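Local atomic coordinates of manganese-binding protein (Chlamydia trachomatis, PDB entry 6NSI), a protein that binds iron, manganese and nickel ions, with a preference for ferrous iron, and delivers them to the membrane permease of an ABC transporter for import into the cell. Residues 239-244 with 248-253; 225-230 with 274-279; 20-25 with 129-134. All coordinates share one frame; numbering follows the deposited sequence.

From the N terminus, contact 3 comes first: it closes a loop of about a hundred residues by bringing the turn before edge strand 24-27 against the start of helix 129-154. The chain then runs on to strand 225-226, where contact 2 opens. Before that loop is closed by helix 266-280, the chain makes the much shorter contact 1, between the end of helix 235-242 and strand 251-252, so contact 1 is nested within contact 2. These two share a two-stranded parallel sheet and touch directly, with Ala253 N 2.8 Å from Val226 O. Contact 3 stands apart, its centre about 48 Å from that of contact 1, at the far end of the molecule.

Contact 1 of 3, residues 239-244 with 248-253; sequences KIVSCS and QKIRLA
Val241 lays its CG2 methyl across Leu252 and Ile250, meeting Leu252 CD2 at 3.8 Å and Ile250 CG1 at 4.1 Å. With chi1 at 157°, CG1 of the valine lies anti to the backbone N, which leaves CG2 anti to the carbonyl carbon and facing segment 248-253. Ile250 answers with both of its branches. While its CG1 lies by Val241, the methyl Ile250 CG2 meets the chain at and just after the helix end, 3.3 Å from Ser244 OG and 3.6 Å from Val241 O. The methyl is thus set against a small polar group at the helix exit, a contact of shape with no hydrogen bond directly between the two segments. Ser244 OG stands 3.0 Å from Val241 O, and a water links the same hydroxyl to the other segment through a weak bond to Gln248 O. The bent side chain of Gln248 brings NE2 to 3.7 Å from Ser244 CB, at the margin of the contact. The pattern is a worked case of the parallel beta-alpha-beta crossover: helix 235-242 connects strand 225-226 to its neighbour 251-252. Val241 and Ile250 both rest on Val226 of the first strand, Ile240 packs into helix 208-221, and Gln248 touches Ser219, a sodium ligand on that helix.

Contact 2 of 3, residues 225-230 with 274-279; sequences VVFLED and VRTITE
Phe227 sets its ring against residues 274-279 of helix 266-280, and CE2 does most of the touching. Phe227 CE2 lies 3.9 Å from Ile277 CA and equally far from Thr276 O, so the aromatic group meets helix backbone as much as side chain. Two directions of approach can be told apart. Ile277 comes over one face, its CG1 4.1 Å from Phe227 CE2, whereas Thr276 arrives at the edge, with CG2 in the ring plane 4.0 Å from Phe227 CE2. The threonine presents this methyl by holding CG2 anti to its backbone N, which leaves OG1 turned aside to bond His272 O one turn earlier in the helix. The polar end is therefore satisfied within the helix, and the apolar end is given to the phenylalanine.

That small patch is the close-packed part, and all three of its residues are buried. The helix is looser where it turns to solvent: Arg275 and Glu279 are exposed and make no contact with segment 225-230. Thr278 points away from Phe227 but into the protein; its OG1 donates to Val274 O at 2.7 Å, and the backbone N of Thr278 reaches the same oxygen from the opposite face of the carbonyl plane.

Two residues beyond Phe227, Glu229 hydrogen-bonds ND1 of the iron ligand His168, a second-shell bond consistent with orienting that imidazole. Around the ring, Leu164 of strand 164-165 and the loop residues Ala253 and Leu257 complete the packing, while Val274 and Thr278 lean on helix 129-154. Phe227 thus packs helix 266-280 on the chain that carries strand 225-226.

Contact 3 of 3, residues 20-25 with 129-134; sequences GDRVKN and EEDFQK
The backbone leaves helix 9-19 at Gly20 with a positive phi of 50° and turns through Asp21, bringing Arg22 up to Asp131 and Phe132 in the first turns of helix 129-154. The arginine chain bends at chi2, -106°, and its guanidinium then lies across the aspartate, the two side chains crossing at about a right angle. Asp131 OD1 sits over one face of the guanidinium, 3.3 Å from Arg22 NH2, and the guanidinium and carboxylate planes are inclined by only 23°. Because the oxygen is well out of the guanidinium plane, no N-H is aimed at it; the salt bridge rests on charge alone. A directed link is supplied by a water that accepts from Arg22 NH1 at 3.1 Å and from Asp131 N at 3.0 Å, giving a partner to an amide in the helix's first turn. The negative charge of Asp131, near the amino-terminal end of the helix, would probably be stabilised by the helix dipole. Deeper in, Arg22 CB approaches the ring of Phe132 obliquely, 4.4 Å from CE1. Phe132 is buried among Leu121 and Ile122 of helix 107-124 and Thr19 of helix 9-19. A long helix linking the two lobes is characteristic of family 9 solute-binding proteins, and here the start of helix 129-154 packs on the beta-alpha-beta unit of strand 3-6, helix 9-19 and strand 24-27.

Contact 1 of 3, residues 239-244 with 248-253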
loop_
_atom_site.group_PDB
_atom_site.type_symbol
_atom_site.label_atom_id
_atom_site.label_comp_id
_atom_site.label_asym_id
_atom_site.label_seq_id
_atom_site.Cartn_x
_atom_site.Cartn_y
_atom_site.Cartn_z
ATOM N N LYS A 239 16.691 -16.994 -3.375
ATOM C CA LYS A 239 16.871 -18.363 -2.877
ATOM C C LYS A 239 15.683 -19.246 -3.217
ATOM O O LYS A 239 15.857 -20.407 -3.610
ATOM C CB LYS A 239 17.059 -18.389 -1.357
ATOM C CG LYS A 239 18.261 -17.668 -0.816
ATOM C CD LYS A 239 18.194 -17.678 0.714
ATOM C CE LYS A 239 19.354 -16.898 1.347
ATOM N NZ LYS A 239 20.558 -16.852 0.463
ATOM N N ILE A 240 14.468 -18.740 -3.009
ATOM C CA ILE A 240 13.267 -19.505 -3.345
ATOM C C ILE A 240 13.308 -19.928 -4.804
ATOM O O ILE A 240 13.042 -21.091 -5.141
ATOM C CB ILE A 240 12.007 -18.676 -3.020
ATOM C CG1 ILE A 240 11.753 -18.653 -1.515
ATOM C CG2 ILE A 240 10.776 -19.249 -3.719
ATOM C CD1 ILE A 240 10.939 -17.450 -1.057
ATOM N N VAL A 241 13.685 -18.999 -5.686
ATOM C CA VAL A 241 13.722 -19.278 -7.122
ATOM C C VAL A 241 14.741 -20.373 -7.434
ATOM O O VAL A 241 14.455 -21.331 -8.166
ATOM C CB VAL A 241 14.027 -17.981 -7.897
ATOM C CG1 VAL A 241 14.622 -18.286 -9.273
ATOM C CG2 VAL A 241 12.758 -17.136 -8.009
ATOM N N SER A 242 15.948 -20.243 -6.875
ATOM C CA SER A 242 17.020 -21.211 -7.107
ATOM C C SER A 242 16.719 -22.595 -6.537
ATOM O O SER A 242 17.345 -23.572 -6.964
ATOM C CB SER A 242 18.319 -20.703 -6.484
ATOM O OG SER A 242 18.350 -21.036 -5.101
ATOM N N CYS A 243 15.803 -22.693 -5.572
ATOM C CA CYS A 243 15.493 -23.936 -4.879
ATOM C C CYS A 243 14.407 -24.740 -5.578
ATOM O O CYS A 243 13.934 -25.740 -5.026
ATOM C CB CYS A 243 15.095 -23.639 -3.427
ATOM S SG CYS A 243 16.525 -23.425 -2.296
ATOM N N SER A 244 14.013 -24.333 -6.781
ATOM C CA SER A 244 13.065 -25.094 -7.579
ATOM C C SER A 244 13.698 -26.393 -8.088
ATOM O O SER A 244 14.919 -26.589 -8.044
ATOM C CB SER A 244 12.570 -24.254 -8.759
ATOM O OG SER A 244 13.641 -23.844 -9.605
ATOM N N GLN A 248 11.378 -27.464 -13.545
ATOM C CA GLN A 248 10.263 -26.645 -13.065
ATOM C C GLN A 248 10.521 -25.157 -13.298
ATOM O O GLN A 248 11.300 -24.535 -12.586
ATOM C CB GLN A 248 10.002 -26.899 -11.576
ATOM C CG GLN A 248 8.663 -26.357 -11.103
ATOM C CD GLN A 248 8.709 -25.796 -9.691
ATOM O OE1 GLN A 248 8.544 -26.529 -8.712
ATOM N NE2 GLN A 248 8.927 -24.490 -9.579
ATOM N N LYS A 249 9.845 -24.585 -14.289
ATOM C CA LYS A 249 10.124 -23.209 -14.683
ATOM C C LYS A 249 9.642 -22.216 -13.625
ATOM O O LYS A 249 8.508 -22.306 -13.136
ATOM C CB LYS A 249 9.479 -22.917 -16.039
ATOM C CG LYS A 249 10.250 -23.552 -17.188
ATOM C CD LYS A 249 9.602 -23.281 -18.525
ATOM C CE LYS A 249 9.525 -24.562 -19.330
ATOM N NZ LYS A 249 10.420 -24.554 -20.528
ATOM N N ILE A 250 10.518 -21.266 -13.277
ATOM C CA ILE A 250 10.251 -20.216 -12.294
ATOM C C ILE A 250 11.210 -19.056 -12.557
ATOM O O ILE A 250 12.421 -19.251 -12.723
ATOM C CB ILE A 250 10.392 -20.741 -10.850
ATOM C CG1 ILE A 250 10.126 -19.625 -9.855
ATOM C CG2 ILE A 250 11.793 -21.284 -10.599
ATOM C CD1 ILE A 250 8.770 -18.994 -10.006
ATOM N N ARG A 251 10.681 -17.841 -12.605
ATOM C CA ARG A 251 11.480 -16.676 -12.942
ATOM C C ARG A 251 11.076 -15.519 -12.044
ATOM O O ARG A 251 10.034 -15.550 -11.382
ATOM C CB ARG A 251 11.293 -16.288 -14.405
ATOM C CG ARG A 251 9.847 -15.909 -14.698
ATOM C CD ARG A 251 9.541 -15.850 -16.178
ATOM N NE ARG A 251 8.393 -14.979 -16.407
ATOM C CZ ARG A 251 7.137 -15.400 -16.526
ATOM N NH1 ARG A 251 6.844 -16.706 -16.456
ATOM N NH2 ARG A 251 6.169 -14.510 -16.719
ATOM N N LEU A 252 11.918 -14.489 -12.030
ATOM C CA LEU A 252 11.604 -13.215 -11.398
ATOM C C LEU A 252 10.858 -12.338 -12.393
ATOM O O LEU A 252 11.164 -12.348 -13.589
ATOM C CB LEU A 252 12.880 -12.496 -10.938
ATOM C CG LEU A 252 13.926 -13.207 -10.071
ATOM C CD1 LEU A 252 15.236 -12.412 -10.081
ATOM C CD2 LEU A 252 13.430 -13.401 -8.630
ATOM N N ALA A 253 9.881 -11.577 -11.900
ATOM C CA ALA A 253 9.186 -10.644 -12.772
ATOM C C ALA A 253 10.172 -9.625 -13.324
ATOM O O ALA A 253 11.202 -9.334 -12.709
ATOM C CB ALA A 253 8.051 -9.948 -12.023
HETATM O O HOH W 1 14.377 -25.695 -12.054
#

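Contact 2 of 3, residues 225-230 with 274-279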
loop_
_atom_site.group_PDB
_atom_site.type_symbol
_atom_site.label_atom_id
_atom_site.label_comp_id
_atom_site.label_asym_id
_atom_site.label_seq_id
_atom_site.Cartn_x
_atom_site.Cartn_y
_atom_site.Cartn_z
ATOM N N VAL A 225 6.115 -17.229 -11.912
ATOM C CA VAL A 225 6.829 -15.979 -11.723
ATOM C C VAL A 225 6.585 -15.473 -10.304
ATOM O O VAL A 225 5.511 -15.668 -9.723
ATOM C CB VAL A 225 6.398 -14.945 -12.798
ATOM C CG1 VAL A 225 4.891 -14.852 -12.846
ATOM C CG2 VAL A 225 7.049 -13.587 -12.553
ATOM N N VAL A 226 7.614 -14.834 -9.738
ATOM C CA VAL A 226 7.547 -14.210 -8.425
ATOM C C VAL A 226 7.975 -12.753 -8.582
ATOM O O VAL A 226 8.684 -12.394 -9.520
ATOM C CB VAL A 226 8.439 -14.955 -7.410
ATOM C CG1 VAL A 226 8.067 -16.440 -7.369
ATOM C CG2 VAL A 226 9.911 -14.808 -7.796
ATOM N N PHE A 227 7.563 -11.910 -7.639
ATOM C CA PHE A 227 7.707 -10.465 -7.791
ATOM C C PHE A 227 8.636 -9.881 -6.727
ATOM O O PHE A 227 8.284 -9.842 -5.545
ATOM C CB PHE A 227 6.343 -9.781 -7.727
ATOM C CG PHE A 227 5.411 -10.178 -8.845
ATOM C CD1 PHE A 227 4.630 -11.334 -8.743
ATOM C CD2 PHE A 227 5.313 -9.398 -9.996
ATOM C CE1 PHE A 227 3.747 -11.696 -9.768
ATOM C CE2 PHE A 227 4.420 -9.763 -11.046
ATOM C CZ PHE A 227 3.653 -10.905 -10.925
ATOM N N LEU A 228 9.774 -9.358 -7.169
ATOM C CA LEU A 228 10.633 -8.524 -6.335
ATOM C C LEU A 228 9.959 -7.196 -6.046
ATOM O O LEU A 228 9.135 -6.723 -6.826
ATOM C CB LEU A 228 11.959 -8.249 -7.048
ATOM C CG LEU A 228 12.736 -9.509 -7.424
ATOM C CD1 LEU A 228 13.820 -9.167 -8.442
ATOM C CD2 LEU A 228 13.353 -10.074 -6.175
ATOM N N GLU A 229 10.343 -6.576 -4.920
ATOM C CA GLU A 229 9.865 -5.252 -4.547
ATOM C C GLU A 229 11.035 -4.290 -4.438
ATOM O O GLU A 229 12.104 -4.641 -3.927
ATOM C CB GLU A 229 9.098 -5.251 -3.212
ATOM C CG GLU A 229 7.903 -6.196 -3.189
ATOM C CD GLU A 229 7.506 -6.595 -1.776
ATOM O OE1 GLU A 229 7.780 -5.810 -0.834
ATOM O OE2 GLU A 229 6.912 -7.688 -1.612
ATOM N N ASP A 230 10.771 -3.066 -4.865
ATOM C CA ASP A 230 11.757 -1.969 -4.792
ATOM C C ASP A 230 12.085 -1.792 -3.320
ATOM O O ASP A 230 11.193 -1.925 -2.512
ATOM C CB ASP A 230 11.152 -0.663 -5.288
ATOM C CG ASP A 230 12.171 0.440 -5.484
ATOM O OD1 ASP A 230 12.986 0.301 -6.352
ATOM O OD2 ASP A 230 12.130 1.391 -4.751
ATOM N N VAL A 274 -0.255 -2.721 -11.299
ATOM C CA VAL A 274 -1.324 -3.483 -11.939
ATOM C C VAL A 274 -0.866 -4.002 -13.296
ATOM O O VAL A 274 -1.118 -5.161 -13.645
ATOM C CB VAL A 274 -2.600 -2.622 -12.048
ATOM C CG1 VAL A 274 -3.629 -3.294 -12.966
ATOM C CG2 VAL A 274 -3.191 -2.390 -10.653
ATOM N N ARG A 275 -0.191 -3.157 -14.083
ATOM C CA ARG A 275 0.339 -3.589 -15.374
ATOM C C ARG A 275 1.307 -4.753 -15.202
ATOM O O ARG A 275 1.200 -5.769 -15.892
ATOM C CB ARG A 275 1.044 -2.421 -16.071
ATOM C CG ARG A 275 0.107 -1.418 -16.724
ATOM C CD ARG A 275 0.862 -0.222 -17.348
ATOM N NE ARG A 275 0.126 1.025 -17.141
ATOM C CZ ARG A 275 -0.799 1.493 -17.979
ATOM N NH1 ARG A 275 -1.087 0.819 -19.094
ATOM N NH2 ARG A 275 -1.438 2.635 -17.712
ATOM N N THR A 276 2.267 -4.603 -14.282
ATOM C CA THR A 276 3.250 -5.648 -14.023
ATOM C C THR A 276 2.579 -6.961 -13.617
ATOM O O THR A 276 2.847 -8.015 -14.202
ATOM C CB THR A 276 4.230 -5.160 -12.952
ATOM O OG1 THR A 276 4.868 -3.968 -13.435
ATOM C CG2 THR A 276 5.320 -6.231 -12.635
ATOM N N ILE A 277 1.674 -6.914 -12.641
ATOM C CA ILE A 277 1.055 -8.157 -12.182
ATOM C C ILE A 277 0.190 -8.769 -13.284
ATOM O O ILE A 277 0.240 -9.983 -13.526
ATOM C CB ILE A 277 0.267 -7.890 -10.886
ATOM C CG1 ILE A 277 1.265 -7.552 -9.766
ATOM C CG2 ILE A 277 -0.665 -9.092 -10.513
ATOM C CD1 ILE A 277 0.624 -7.241 -8.457
ATOM N N THR A 278 -0.594 -7.946 -13.987
ATOM C CA THR A 278 -1.461 -8.473 -15.046
ATOM C C THR A 278 -0.643 -9.144 -16.146
ATOM O O THR A 278 -0.938 -10.276 -16.554
ATOM C CB THR A 278 -2.333 -7.352 -15.633
ATOM O OG1 THR A 278 -3.100 -6.741 -14.591
ATOM C CG2 THR A 278 -3.312 -7.898 -16.686
ATOM N N GLU A 279 0.409 -8.472 -16.626
ATOM C CA GLU A 279 1.168 -9.026 -17.747
ATOM C C GLU A 279 1.904 -10.299 -17.351
ATOM O O GLU A 279 1.922 -11.280 -18.110
ATOM C CB GLU A 279 2.163 -7.991 -18.281
ATOM C CG GLU A 279 1.562 -7.002 -19.264
ATOM C CD GLU A 279 2.551 -5.927 -19.688
ATOM O OE1 GLU A 279 3.740 -6.006 -19.288
ATOM O OE2 GLU A 279 2.131 -4.999 -20.412
#

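Contact 3 of 3, residues 20-25 with 129-134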
loop_
_atom_site.group_PDB
_atom_site.type_symbol
_atom_site.label_atom_id
_atom_site.label_comp_id
_atom_site.label_asym_id
_atom_site.label_seq_id
_atom_site.Cartn_x
_atom_site.Cartn_y
_atom_site.Cartn_z
ATOM N N GLY A 20 -3.799 21.494 -3.833
ATOM C CA GLY A 20 -3.101 22.252 -4.855
ATOM C C GLY A 20 -2.191 23.320 -4.274
ATOM O O GLY A 20 -1.478 23.103 -3.290
ATOM N N ASP A 21 -2.139 24.477 -4.904
ATOM C CA ASP A 21 -1.205 25.564 -4.506
ATOM C C ASP A 21 -1.499 26.201 -3.143
ATOM O O ASP A 21 -0.570 26.790 -2.617
ATOM C CB ASP A 21 -1.333 26.737 -5.481
ATOM C CG ASP A 21 -0.205 26.847 -6.480
ATOM O OD1 ASP A 21 0.404 25.824 -6.775
ATOM O OD2 ASP A 21 0.038 27.959 -6.966
ATOM N N ARG A 22 -2.694 26.070 -2.573
ATOM C CA ARG A 22 -3.016 26.873 -1.397
ATOM C C ARG A 22 -2.285 26.444 -0.122
ATOM O O ARG A 22 -2.527 27.056 0.926
ATOM C CB ARG A 22 -4.531 26.861 -1.174
ATOM C CG ARG A 22 -5.308 27.662 -2.218
ATOM C CD ARG A 22 -5.820 28.980 -1.649
ATOM N NE ARG A 22 -6.897 29.587 -2.436
ATOM C CZ ARG A 22 -8.108 29.051 -2.608
ATOM N NH1 ARG A 22 -8.412 27.879 -2.056
ATOM N NH2 ARG A 22 -9.018 29.679 -3.344
ATOM N N VAL A 23 -1.396 25.448 -0.172
ATOM C CA VAL A 23 -0.638 25.010 0.995
ATOM C C VAL A 23 0.660 24.367 0.519
ATOM O O VAL A 23 0.792 23.967 -0.644
ATOM C CB VAL A 23 -1.429 24.010 1.875
ATOM C CG1 VAL A 23 -1.369 22.608 1.287
ATOM C CG2 VAL A 23 -0.900 23.993 3.286
ATOM N N LYS A 24 1.631 24.270 1.429
ATOM C CA LYS A 24 2.872 23.552 1.170
ATOM C C LYS A 24 2.824 22.192 1.849
ATOM O O LYS A 24 2.702 22.104 3.076
ATOM C CB LYS A 24 4.082 24.360 1.634
ATOM C CG LYS A 24 4.100 25.741 1.005
ATOM C CD LYS A 24 4.969 26.737 1.732
ATOM C CE LYS A 24 5.132 27.987 0.885
ATOM N NZ LYS A 24 4.061 29.000 1.151
ATOM N N ASN A 25 2.914 21.140 1.049
ATOM C CA ASN A 25 2.852 19.779 1.547
ATOM C C ASN A 25 4.266 19.261 1.710
ATOM O O ASN A 25 5.083 19.379 0.792
ATOM C CB ASN A 25 2.065 18.884 0.588
ATOM C CG ASN A 25 0.577 19.103 0.691
ATOM O OD1 ASN A 25 -0.037 18.724 1.685
ATOM N ND2 ASN A 25 -0.010 19.749 -0.322
ATOM N N GLU A 129 -12.513 25.500 1.778
ATOM C CA GLU A 129 -13.480 24.405 1.684
ATOM C C GLU A 129 -13.863 24.099 0.243
ATOM O O GLU A 129 -14.113 22.945 -0.125
ATOM C CB GLU A 129 -14.746 24.744 2.474
ATOM C CG GLU A 129 -15.744 23.606 2.565
ATOM C CD GLU A 129 -16.890 23.720 1.576
ATOM O OE1 GLU A 129 -17.987 23.189 1.857
ATOM O OE2 GLU A 129 -16.706 24.327 0.503
ATOM N N GLU A 130 -13.895 25.140 -0.585
ATOM C CA GLU A 130 -14.494 25.079 -1.909
ATOM C C GLU A 130 -13.508 24.621 -2.977
ATOM O O GLU A 130 -13.812 23.698 -3.742
ATOM C CB GLU A 130 -15.083 26.459 -2.225
ATOM C CG GLU A 130 -16.242 26.799 -1.276
ATOM C CD GLU A 130 -15.928 27.961 -0.328
ATOM O OE1 GLU A 130 -16.796 28.851 -0.179
ATOM O OE2 GLU A 130 -14.825 27.971 0.272
ATOM N N ASP A 131 -12.320 25.227 -3.030
ATOM C CA ASP A 131 -11.282 24.704 -3.913
ATOM C C ASP A 131 -10.870 23.299 -3.492
ATOM O O ASP A 131 -10.706 22.407 -4.337
ATOM C CB ASP A 131 -10.078 25.642 -3.922
ATOM C CG ASP A 131 -10.116 26.621 -5.081
ATOM O OD1 ASP A 131 -9.038 27.109 -5.483
ATOM O OD2 ASP A 131 -11.230 26.897 -5.590
ATOM N N PHE A 132 -10.732 23.081 -2.182
ATOM C CA PHE A 132 -10.399 21.755 -1.674
ATOM C C PHE A 132 -11.400 20.718 -2.159
ATOM O O PHE A 132 -11.019 19.628 -2.601
ATOM C CB PHE A 132 -10.361 21.773 -0.144
ATOM C CG PHE A 132 -9.101 22.348 0.424
ATOM C CD1 PHE A 132 -8.171 22.975 -0.397
ATOM C CD2 PHE A 132 -8.845 22.264 1.788
ATOM C CE1 PHE A 132 -7.003 23.511 0.133
ATOM C CE2 PHE A 132 -7.685 22.793 2.322
ATOM C CZ PHE A 132 -6.761 23.415 1.494
ATOM N N GLN A 133 -12.691 21.048 -2.081
ATOM C CA GLN A 133 -13.720 20.074 -2.412
ATOM C C GLN A 133 -13.743 19.786 -3.907
ATOM O O GLN A 133 -13.848 18.623 -4.317
ATOM C CB GLN A 133 -15.080 20.565 -1.929
ATOM C CG GLN A 133 -16.166 19.524 -2.035
ATOM C CD GLN A 133 -15.796 18.237 -1.332
ATOM O OE1 GLN A 133 -15.651 18.204 -0.106
ATOM N NE2 GLN A 133 -15.637 17.163 -2.106
ATOM N N LYS A 134 -13.621 20.836 -4.729
ATOM C CA LYS A 134 -13.526 20.670 -6.177
ATOM C C LYS A 134 -12.434 19.675 -6.554
ATOM O O LYS A 134 -12.660 18.751 -7.347
ATOM C CB LYS A 134 -13.254 22.023 -6.839
ATOM C CG LYS A 134 -13.881 22.185 -8.220
ATOM C CD LYS A 134 -15.334 21.716 -8.222
ATOM C CE LYS A 134 -16.187 22.515 -9.203
ATOM N NZ LYS A 134 -17.389 21.756 -9.655
HETATM O O HOH W 2 -11.499 27.905 -1.920
#